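Local coordinates for protein GNA33 (Neisseria gonorrhoeae FA 1090, PDB 2G6G) that probably cleaves peptidoglycan as a lytic transglycosylase, breaking the bond between N-acetylmuramic acid and N-acetylglucosamine and leaving a 1,6-anhydro ring on the muramic acid, at residues A351-A356 / I370-T375; G116-Y121 / Q402-Y407; F138-I143 / P226-A231; E123-G128 / S245-T250. One frame throughout, in Å; residues are numbered along the deposited sequence.

Contact 1 of 4, residues A351-A356 / I370-T375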
# COMPACT_ATOMS: atom_id res chain seq x y z
N ALA A 351 13.61 4.08 5.33
CA ALA A 351 14.20 5.33 5.81
C ALA A 351 13.19 6.20 6.53
O ALA A 351 12.06 6.35 6.05
CB ALA A 351 14.76 6.14 4.64
N PRO A 352 13.62 6.80 7.67
CA PRO A 352 12.87 7.96 8.18
C PRO A 352 12.83 9.08 7.14
O PRO A 352 13.83 9.40 6.49
CB PRO A 352 13.70 8.42 9.38
CG PRO A 352 14.51 7.19 9.80
CD PRO A 352 14.78 6.46 8.51
N LEU A 353 11.68 9.72 7.03
CA LEU A 353 11.44 10.74 6.05
C LEU A 353 10.80 11.92 6.79
O LEU A 353 9.70 11.80 7.29
CB LEU A 353 10.46 10.20 4.99
CG LEU A 353 10.70 10.28 3.49
CD1 LEU A 353 9.35 10.43 2.73
CD2 LEU A 353 11.65 11.40 3.07
N PHE A 354 11.49 13.05 6.86
CA PHE A 354 10.87 14.22 7.44
C PHE A 354 10.06 14.82 6.33
O PHE A 354 10.60 15.06 5.25
CB PHE A 354 11.90 15.23 7.96
CG PHE A 354 11.30 16.28 8.83
CD1 PHE A 354 10.99 16.00 10.15
CD2 PHE A 354 11.04 17.54 8.35
CE1 PHE A 354 10.43 16.94 10.95
CE2 PHE A 354 10.46 18.50 9.17
CZ PHE A 354 10.16 18.18 10.47
N VAL A 355 8.76 15.00 6.59
CA VAL A 355 7.85 15.60 5.61
C VAL A 355 7.29 16.91 6.17
O VAL A 355 6.76 16.95 7.29
CB VAL A 355 6.70 14.64 5.21
CG1 VAL A 355 5.74 15.29 4.13
CG2 VAL A 355 7.27 13.37 4.67
N ALA A 356 7.42 17.97 5.41
CA ALA A 356 6.83 19.26 5.80
C ALA A 356 5.65 19.54 4.91
O ALA A 356 5.80 19.69 3.69
CB ALA A 356 7.84 20.38 5.68
N ILE A 370 8.05 10.56 9.37
CA ILE A 370 7.30 9.31 9.11
C ILE A 370 8.31 8.26 8.63
O ILE A 370 9.48 8.59 8.41
CB ILE A 370 6.17 9.53 8.10
CG1 ILE A 370 6.73 9.94 6.75
CG2 ILE A 370 5.20 10.63 8.63
CD1 ILE A 370 5.73 9.86 5.63
N MSE A 371 7.90 7.01 8.53
CA MSE A 371 8.81 5.98 8.08
C MSE A 371 8.40 5.59 6.68
O MSE A 371 7.25 5.28 6.46
CB MSE A 371 8.76 4.77 9.02
CG MSE A 371 9.14 5.10 10.45
SE MSE A 371 10.92 5.89 10.58
CE MSE A 371 10.51 7.51 11.59
N ALA A 372 9.34 5.61 5.75
CA ALA A 372 9.08 5.30 4.35
C ALA A 372 8.97 3.78 4.22
O ALA A 372 9.91 3.15 3.75
CB ALA A 372 10.24 5.83 3.47
N GLN A 373 7.85 3.20 4.65
CA GLN A 373 7.75 1.73 4.80
C GLN A 373 6.84 1.08 3.76
O GLN A 373 6.59 -0.11 3.81
CB GLN A 373 7.31 1.35 6.22
CG GLN A 373 8.37 1.70 7.30
CD GLN A 373 7.82 1.58 8.72
OE1 GLN A 373 6.61 1.47 8.92
NE2 GLN A 373 8.72 1.61 9.72
N ASP A 374 6.34 1.87 2.82
CA ASP A 374 5.39 1.36 1.84
C ASP A 374 5.68 1.92 0.43
O ASP A 374 6.54 2.79 0.28
CB ASP A 374 3.96 1.67 2.31
CG ASP A 374 2.92 0.68 1.72
OD1 ASP A 374 1.70 0.93 1.91
OD2 ASP A 374 3.30 -0.32 1.09
N THR A 375 5.02 1.35 -0.59
CA THR A 375 5.12 1.82 -1.97
C THR A 375 3.71 1.75 -2.57
O THR A 375 2.79 1.23 -1.93
CB THR A 375 6.08 0.94 -2.85
OG1 THR A 375 5.57 -0.40 -2.92
CG2 THR A 375 7.48 0.88 -2.25
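Pro-352 and the selenomethionine Met-371 meet on one face of a beta hairpin, while Leu-353, Val-355 and Ile-370 meet on the other. The Met-371 chain bends at both its second and third torsions (chi2 -57°, chi3 127°), which turns SE back across the partner strand to lie 3.7 Å from Pro-352 CA. There it runs obliquely over the proline, with CG of Pro-352 at 3.9 Å from SE and the terminal methyl near CB. On the reverse face, CG1 of Ile-370 sits between its own backbone N and carbonyl carbon (chi1 63°), a placement that sends CD1 to within 4.0 Å of Val-355 CG2. Leu-353 adds its CB, 4.1 Å from Ile-370 CG1. Three backbone bonds hold this arrangement: Leu-353 N to Ile-370 O at 2.8 Å, Ile-370 N to Leu-353 O at 2.9 Å, and Ala-372 N to Ala-351 O at 2.8 Å. An inverse gamma turn centred on Ala-372 kinks the chain, and Gln-373 and Asp-374 make no contact with 351-356. Phe-65 of helix 58-72 covers the Pro-352 and Met-371 face; Val-385 of strand 384-391 packs on the Leu-353, Val-355 and Ile-370 face. The hairpin, 352-358 with 365-374, belongs to the 3D domain, of the double-psi beta-barrel clan. Every touching residue is buried: three cross-strand bonds satisfy part of the enclosed backbone, and Leu-411 and Tyr-338 bond Pro-352 and Met-371.

Contact 2 of 4, residues G116-Y121 / Q402-Y407. With SO4 (sulfate ion), chain C.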
# COMPACT_ATOMS: atom_id res chain seq x y z
N GLY A 116 6.90 18.79 -3.79
CA GLY A 116 6.19 17.65 -4.36
C GLY A 116 4.80 17.46 -3.80
O GLY A 116 4.28 18.32 -3.11
N THR A 117 4.17 16.35 -4.12
CA THR A 117 2.77 16.16 -3.77
C THR A 117 2.64 15.14 -2.67
O THR A 117 3.25 14.07 -2.75
CB THR A 117 1.95 15.71 -4.98
OG1 THR A 117 2.01 16.73 -5.98
CG2 THR A 117 0.46 15.46 -4.60
N VAL A 118 1.87 15.50 -1.64
CA VAL A 118 1.49 14.58 -0.57
C VAL A 118 0.01 14.25 -0.68
O VAL A 118 -0.85 15.16 -0.74
CB VAL A 118 1.76 15.17 0.82
CG1 VAL A 118 1.39 14.14 1.90
CG2 VAL A 118 3.23 15.60 0.96
N THR A 119 -0.29 12.96 -0.75
CA THR A 119 -1.67 12.50 -0.72
C THR A 119 -1.85 11.59 0.48
O THR A 119 -0.91 11.39 1.26
CB THR A 119 -2.08 11.80 -2.03
OG1 THR A 119 -1.09 10.83 -2.37
CG2 THR A 119 -2.25 12.84 -3.19
N GLY A 120 -3.05 11.06 0.67
CA GLY A 120 -3.31 10.25 1.85
C GLY A 120 -3.98 8.94 1.52
O GLY A 120 -4.70 8.82 0.53
N TYR A 121 -3.72 7.94 2.36
CA TYR A 121 -4.48 6.69 2.30
C TYR A 121 -4.72 6.17 3.71
O TYR A 121 -4.13 6.67 4.69
CB TYR A 121 -3.82 5.64 1.39
CG TYR A 121 -2.49 5.07 1.86
CD1 TYR A 121 -2.32 3.68 2.02
CD2 TYR A 121 -1.40 5.90 2.13
CE1 TYR A 121 -1.09 3.15 2.46
CE2 TYR A 121 -0.16 5.38 2.56
CZ TYR A 121 -0.03 4.01 2.71
OH TYR A 121 1.16 3.46 3.10
N GLN A 402 -6.62 14.98 1.61
CA GLN A 402 -5.20 15.31 1.51
C GLN A 402 -4.63 15.34 0.09
O GLN A 402 -4.43 14.30 -0.54
CB GLN A 402 -4.38 14.34 2.36
CG GLN A 402 -3.03 14.91 2.75
CD GLN A 402 -2.30 14.02 3.65
OE1 GLN A 402 -2.53 12.79 3.64
NE2 GLN A 402 -1.41 14.59 4.46
N LYS A 403 -4.40 16.55 -0.41
CA LYS A 403 -3.64 16.78 -1.63
C LYS A 403 -2.94 18.13 -1.48
O LYS A 403 -3.43 19.17 -1.93
CB LYS A 403 -4.52 16.73 -2.86
CG LYS A 403 -3.74 16.50 -4.16
CD LYS A 403 -4.66 16.70 -5.36
CE LYS A 403 -3.87 16.69 -6.67
NZ LYS A 403 -4.72 16.99 -7.88
N THR A 404 -1.79 18.06 -0.81
CA THR A 404 -1.04 19.19 -0.36
C THR A 404 0.37 19.17 -0.97
O THR A 404 0.85 18.12 -1.43
CB THR A 404 -0.91 19.19 1.21
OG1 THR A 404 -0.38 17.93 1.65
CG2 THR A 404 -2.26 19.43 1.91
N THR A 405 1.03 20.32 -0.98
CA THR A 405 2.42 20.39 -1.34
C THR A 405 3.29 19.95 -0.14
O THR A 405 3.09 20.41 0.98
CB THR A 405 2.79 21.81 -1.81
OG1 THR A 405 2.05 22.10 -3.01
CG2 THR A 405 4.26 21.93 -2.10
N GLY A 406 4.24 19.06 -0.37
CA GLY A 406 5.20 18.68 0.68
C GLY A 406 6.63 18.92 0.27
O GLY A 406 6.92 19.06 -0.90
N TYR A 407 7.50 18.94 1.28
CA TYR A 407 8.94 19.03 1.12
C TYR A 407 9.52 17.88 1.91
O TYR A 407 9.01 17.56 2.97
CB TYR A 407 9.44 20.40 1.63
CG TYR A 407 8.75 21.56 0.91
CD1 TYR A 407 7.51 22.06 1.33
CD2 TYR A 407 9.32 22.13 -0.22
CE1 TYR A 407 6.89 23.11 0.66
CE2 TYR A 407 8.71 23.17 -0.90
CZ TYR A 407 7.51 23.67 -0.45
OH TYR A 407 6.90 24.70 -1.15
S SO4 C . -0.54 22.70 0.32
O1 SO4 C . -0.88 23.81 1.16
O2 SO4 C . 0.42 23.13 -0.63
O3 SO4 C . -1.72 22.17 -0.32
O4 SO4 C . 0.04 21.69 1.18
O HOH W 1 -5.53 11.93 -0.77
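This is an antiparallel strand pairing between 116-121 and 402-407, far apart in sequence, which links strand 115-129 to the 3D domain. Its register rests on two hydrogen-bonded pairs, Gly-116 with Gly-406 and Val-118 with Thr-404; Val-118 N to Thr-404 O is 2.8 Å and nearly straight at 176°. Val-118 is the main side chain across the pair. With CG1 anti to its backbone N (chi1 -178°), that methyl meets Gln-402 NE2 at 3.8 Å, while CG2 lies 3.7 Å from Gly-406 CA, a close approach made at a residue without a side chain. Gln-402 OE1 receives a hydrogen bond from Trp-389 NE1. Water 1 accepts from Gly-120 N at 3.0 Å and probably donates to Gln-402 O. A sulfate, probably from the crystallisation liquor, lies by Thr-405 N, but its exact placement is doubtful. On the Thr-119 and Lys-403 face the two side chains run side by side, CG2 of Thr-119 being 4.1 Å from CG of Lys-403. Strand 384-391 flanks the other edge of strand 115-129, with Tyr-387 packing on Val-118 and Gln-402. The hydroxyls of Thr-357 and Thr-404 are hydrogen-bonded, and helix 393-401 ends just before Gln-402, leading into strand 403-413.

Contact 3 of 4, residues F138-I143 / P226-A231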
# COMPACT_ATOMS: atom_id res chain seq x y z
N PHE A 138 -21.99 -11.01 2.92
CA PHE A 138 -21.14 -10.89 1.72
C PHE A 138 -19.71 -11.34 1.97
O PHE A 138 -18.97 -10.68 2.72
CB PHE A 138 -21.17 -9.46 1.17
CG PHE A 138 -22.56 -8.95 0.89
CD1 PHE A 138 -23.22 -8.14 1.82
CD2 PHE A 138 -23.20 -9.27 -0.30
CE1 PHE A 138 -24.50 -7.67 1.57
CE2 PHE A 138 -24.47 -8.80 -0.56
CZ PHE A 138 -25.13 -8.00 0.37
N PRO A 139 -19.32 -12.46 1.34
CA PRO A 139 -18.02 -13.09 1.59
C PRO A 139 -16.80 -12.29 1.15
O PRO A 139 -16.81 -11.61 0.10
CB PRO A 139 -18.11 -14.42 0.82
CG PRO A 139 -19.15 -14.21 -0.18
CD PRO A 139 -20.12 -13.23 0.36
N ILE A 140 -15.75 -12.37 1.96
CA ILE A 140 -14.47 -11.84 1.58
C ILE A 140 -13.60 -13.05 1.22
O ILE A 140 -13.40 -13.93 2.07
CB ILE A 140 -13.83 -11.03 2.73
CG1 ILE A 140 -14.84 -9.99 3.25
CG2 ILE A 140 -12.53 -10.40 2.25
CD1 ILE A 140 -14.33 -9.08 4.36
N TYR A 141 -13.11 -13.08 -0.02
CA TYR A 141 -12.44 -14.28 -0.55
C TYR A 141 -10.93 -14.24 -0.45
O TYR A 141 -10.30 -13.22 -0.73
CB TYR A 141 -12.82 -14.51 -2.01
CG TYR A 141 -14.23 -14.95 -2.26
CD1 TYR A 141 -15.14 -14.11 -2.91
CD2 TYR A 141 -14.66 -16.21 -1.87
CE1 TYR A 141 -16.44 -14.53 -3.17
CE2 TYR A 141 -15.96 -16.63 -2.11
CZ TYR A 141 -16.85 -15.78 -2.75
OH TYR A 141 -18.12 -16.22 -2.99
N GLY A 142 -10.35 -15.37 -0.05
CA GLY A 142 -8.92 -15.60 -0.19
C GLY A 142 -8.64 -16.05 -1.62
O GLY A 142 -9.53 -16.13 -2.47
N ILE A 143 -7.39 -16.37 -1.89
CA ILE A 143 -7.01 -16.80 -3.23
C ILE A 143 -7.75 -18.11 -3.57
O ILE A 143 -7.69 -19.08 -2.81
CB ILE A 143 -5.46 -16.88 -3.37
CG1 ILE A 143 -4.91 -15.43 -3.46
CG2 ILE A 143 -5.05 -17.74 -4.60
CD1 ILE A 143 -3.41 -15.32 -3.46
N PRO A 226 -11.28 -19.89 -0.35
CA PRO A 226 -11.39 -19.63 1.10
C PRO A 226 -12.18 -18.37 1.32
O PRO A 226 -12.05 -17.41 0.55
CB PRO A 226 -9.93 -19.39 1.55
CG PRO A 226 -9.07 -19.88 0.41
CD PRO A 226 -9.89 -19.78 -0.83
N ILE A 227 -13.01 -18.37 2.35
CA ILE A 227 -13.73 -17.19 2.77
C ILE A 227 -13.16 -16.76 4.13
O ILE A 227 -13.08 -17.56 5.07
CB ILE A 227 -15.25 -17.45 2.85
CG1 ILE A 227 -15.82 -17.66 1.45
CG2 ILE A 227 -15.96 -16.28 3.56
CD1 ILE A 227 -17.16 -18.38 1.43
N LEU A 228 -12.74 -15.50 4.22
CA LEU A 228 -11.99 -15.02 5.37
C LEU A 228 -12.89 -14.35 6.39
O LEU A 228 -12.47 -14.06 7.52
CB LEU A 228 -10.93 -13.99 4.93
CG LEU A 228 -10.11 -14.21 3.65
CD1 LEU A 228 -9.21 -13.02 3.47
CD2 LEU A 228 -9.30 -15.46 3.70
N GLY A 229 -14.12 -14.08 5.97
CA GLY A 229 -15.00 -13.19 6.72
C GLY A 229 -16.15 -12.77 5.84
O GLY A 229 -16.15 -13.06 4.64
N TYR A 230 -17.12 -12.11 6.44
CA TYR A 230 -18.28 -11.59 5.73
C TYR A 230 -18.47 -10.14 6.11
O TYR A 230 -18.36 -9.79 7.27
CB TYR A 230 -19.53 -12.40 6.10
CG TYR A 230 -19.49 -13.84 5.64
CD1 TYR A 230 -18.86 -14.81 6.42
CD2 TYR A 230 -20.05 -14.23 4.44
CE1 TYR A 230 -18.79 -16.15 5.99
CE2 TYR A 230 -19.99 -15.57 3.99
CZ TYR A 230 -19.36 -16.52 4.79
OH TYR A 230 -19.29 -17.84 4.38
N ALA A 231 -18.74 -9.29 5.12
CA ALA A 231 -19.09 -7.91 5.38
C ALA A 231 -20.60 -7.74 5.33
O ALA A 231 -21.31 -8.59 4.76
CB ALA A 231 -18.43 -6.99 4.39
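Ile-227 and Tyr-141 both set their first branch anti to the carbonyl carbon (chi1 -69° and -70°); projecting from the same face as a non-hydrogen-bonded pair, they lie alongside, and these torsions place CG1 of Ile-227 3.7 Å from Tyr-141 CE2. Pro-139 shares this face of the sheet: its CB lies 3.9 Å from Ile-227 CG2 and equally near Tyr-230 CE2, and it also sits over a face of the Tyr-141 ring, toward the rim. On the reverse face Ile-140 lays CG1 3.6 Å from the carbonyl O of Gly-229. Four backbone bonds join the strands, among them Leu-228 N to Ile-140 O at 2.7 Å and Phe-138 N to Ala-231 O at 3.1 Å. Because Ile-140 N bonds Gly-229 O, Leu-228 and Gly-229 both stand opposite Ile-140, a beta bulge. A fifth bond, Gly-142 N to Pro-226 O at 2.7 Å, extends the pairing just past the strand ends. Leu-237 of helix 234-243 packs on Ile-140 and Ala-231, while Phe-315 of strand 313-317 touches Ile-140 and Leu-228. The chemistry is therefore divided: bulged backbone bonding joins the strands, a helix closes the Ile-140 and Ala-231 face, and Pro-139, Tyr-141, Ile-227 and Tyr-230 make an apolar cluster on the other.

Contact 4 of 4, residues E123-G128 / S245-T250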
# COMPACT_ATOMS: atom_id res chain seq x y z
N GLU A 123 -6.75 2.58 6.11
CA GLU A 123 -7.34 1.25 6.13
C GLU A 123 -8.78 1.39 6.63
O GLU A 123 -8.99 1.72 7.78
CB GLU A 123 -6.55 0.31 7.05
CG GLU A 123 -7.22 -1.06 7.30
CD GLU A 123 -6.46 -1.99 8.26
OE1 GLU A 123 -5.97 -1.52 9.31
OE2 GLU A 123 -6.38 -3.22 7.95
N PRO A 124 -9.77 1.09 5.77
CA PRO A 124 -11.17 1.16 6.18
C PRO A 124 -11.57 0.08 7.20
O PRO A 124 -11.01 -1.04 7.19
CB PRO A 124 -11.93 0.92 4.87
CG PRO A 124 -10.98 0.04 4.08
CD PRO A 124 -9.64 0.63 4.37
N VAL A 125 -12.51 0.44 8.07
CA VAL A 125 -13.15 -0.51 8.97
C VAL A 125 -14.59 -0.76 8.48
O VAL A 125 -15.33 0.18 8.20
CB VAL A 125 -13.16 0.03 10.42
CG1 VAL A 125 -13.99 -0.86 11.33
CG2 VAL A 125 -11.73 0.19 10.95
N LEU A 126 -14.96 -2.03 8.35
CA LEU A 126 -16.35 -2.40 8.00
C LEU A 126 -16.97 -3.33 9.02
O LEU A 126 -16.29 -4.16 9.63
CB LEU A 126 -16.50 -2.96 6.56
CG LEU A 126 -15.35 -3.46 5.68
CD1 LEU A 126 -15.86 -4.02 4.33
CD2 LEU A 126 -14.31 -2.39 5.42
N LYS A 127 -18.27 -3.17 9.24
CA LYS A 127 -19.01 -4.14 10.03
C LYS A 127 -19.03 -5.46 9.25
O LYS A 127 -19.33 -5.49 8.05
CB LYS A 127 -20.43 -3.67 10.31
CG LYS A 127 -20.55 -2.37 11.08
CD LYS A 127 -21.99 -1.86 10.99
CE LYS A 127 -22.09 -0.34 10.97
NZ LYS A 127 -22.51 0.21 12.29
N GLY A 128 -18.68 -6.54 9.94
CA GLY A 128 -18.75 -7.89 9.40
C GLY A 128 -18.65 -8.91 10.52
O GLY A 128 -18.90 -8.58 11.69
N SER A 245 -6.89 -3.14 1.50
CA SER A 245 -6.86 -3.83 2.79
C SER A 245 -8.04 -3.38 3.61
O SER A 245 -8.75 -2.44 3.22
CB SER A 245 -5.57 -3.52 3.57
OG SER A 245 -5.62 -2.21 4.11
N GLY A 246 -8.25 -4.04 4.73
CA GLY A 246 -9.25 -3.59 5.66
C GLY A 246 -9.34 -4.39 6.94
O GLY A 246 -8.61 -5.35 7.17
N ARG A 247 -10.30 -4.00 7.74
CA ARG A 247 -10.50 -4.59 9.04
C ARG A 247 -11.98 -4.82 9.19
O ARG A 247 -12.76 -3.90 8.97
CB ARG A 247 -10.04 -3.55 10.06
CG ARG A 247 -9.52 -4.06 11.30
CD ARG A 247 -9.05 -2.86 12.12
NE ARG A 247 -7.69 -2.49 11.75
CZ ARG A 247 -6.66 -2.53 12.58
NH1 ARG A 247 -6.82 -2.90 13.85
NH2 ARG A 247 -5.45 -2.19 12.13
N LEU A 248 -12.39 -6.04 9.53
CA LEU A 248 -13.77 -6.26 9.94
C LEU A 248 -13.92 -6.01 11.43
O LEU A 248 -13.10 -6.46 12.21
CB LEU A 248 -14.27 -7.66 9.61
CG LEU A 248 -14.35 -8.07 8.15
CD1 LEU A 248 -14.60 -9.58 8.07
CD2 LEU A 248 -15.43 -7.28 7.44
N LYS A 249 -14.96 -5.27 11.80
CA LYS A 249 -15.33 -5.09 13.19
C LYS A 249 -16.54 -5.99 13.44
O LYS A 249 -17.59 -5.81 12.83
CB LYS A 249 -15.66 -3.62 13.48
CG LYS A 249 -16.23 -3.34 14.88
CD LYS A 249 -16.08 -1.89 15.26
CE LYS A 249 -16.61 -1.62 16.66
NZ LYS A 249 -15.94 -0.48 17.31
N THR A 250 -16.37 -6.97 14.33
CA THR A 250 -17.44 -7.94 14.59
C THR A 250 -18.44 -7.33 15.58
O THR A 250 -18.11 -6.32 16.22
CB THR A 250 -16.86 -9.28 15.13
OG1 THR A 250 -16.11 -9.03 16.32
CG2 THR A 250 -15.94 -9.91 14.10
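Strands 125-128 and 245-249 run parallel in sense, their axes 4.5 Å apart at closest approach and 39° from each other, with Val-125, Leu-126 and Lys-127 opposite Arg-247, Leu-248 and Lys-249. Four backbone bonds alternate between them, including Lys-249 N to Leu-126 O at 2.8 Å and Leu-126 N to Arg-247 O at 3.0 Å. The side-chain centrepiece is a salt bridge between Glu-123 and Arg-247. The glutamate chain is extended, with CG anti to the backbone N (chi1 171°), and it crosses the arginine at about a right angle. Arg-247 NH2 reaches Glu-123 OE1 at 2.9 Å on its syn side, and Arg-247 NE reaches the same oxygen at 3.1 Å from above the carboxylate plane. The grip is side-on, through NE and NH2, with OE1 in the guanidinium plane. The carboxylate stands 85° from that plane, in keeping with a single oxygen taking both bonds. Beyond it, Val-125 CG1 packs on Lys-249 CB at 3.9 Å, and on the opposite face Leu-248 CD2 comes 3.9 Å from Gly-128 CA. Asp-324 pairs with Arg-247 NH1, and the rings of Tyr-391 and Tyr-255 each make a cation-pi contact with the guanidinium. Two carboxylates and two aromatic rings thus surround one buried arginine, which would probably balance its charge and fix its rotation at the start of the parallel pair.

Contacts 2 and 4 share strand 115-129, their segments adjoining in sequence with centres 25 Å apart: its first part pairs with strand 403-413, its later part with strand 245-249. Contact 3 closes first along the chain, within the span of contact 4; contact 1 comes later, and contact 2 encloses all three. Contacts 1 and 2 lie 13 Å apart between centres and touch, for strands 352-358 and 403-413 are neighbours and Asp-374 OD1 meets Tyr-121 OH. Contacts 3 and 4, 12 Å apart between centres, pack Ile-140 against Leu-248. Strand 115-129 thus physically connects the 3D-domain region, holding contact 1, with the insert region, holding contacts 3 and 4.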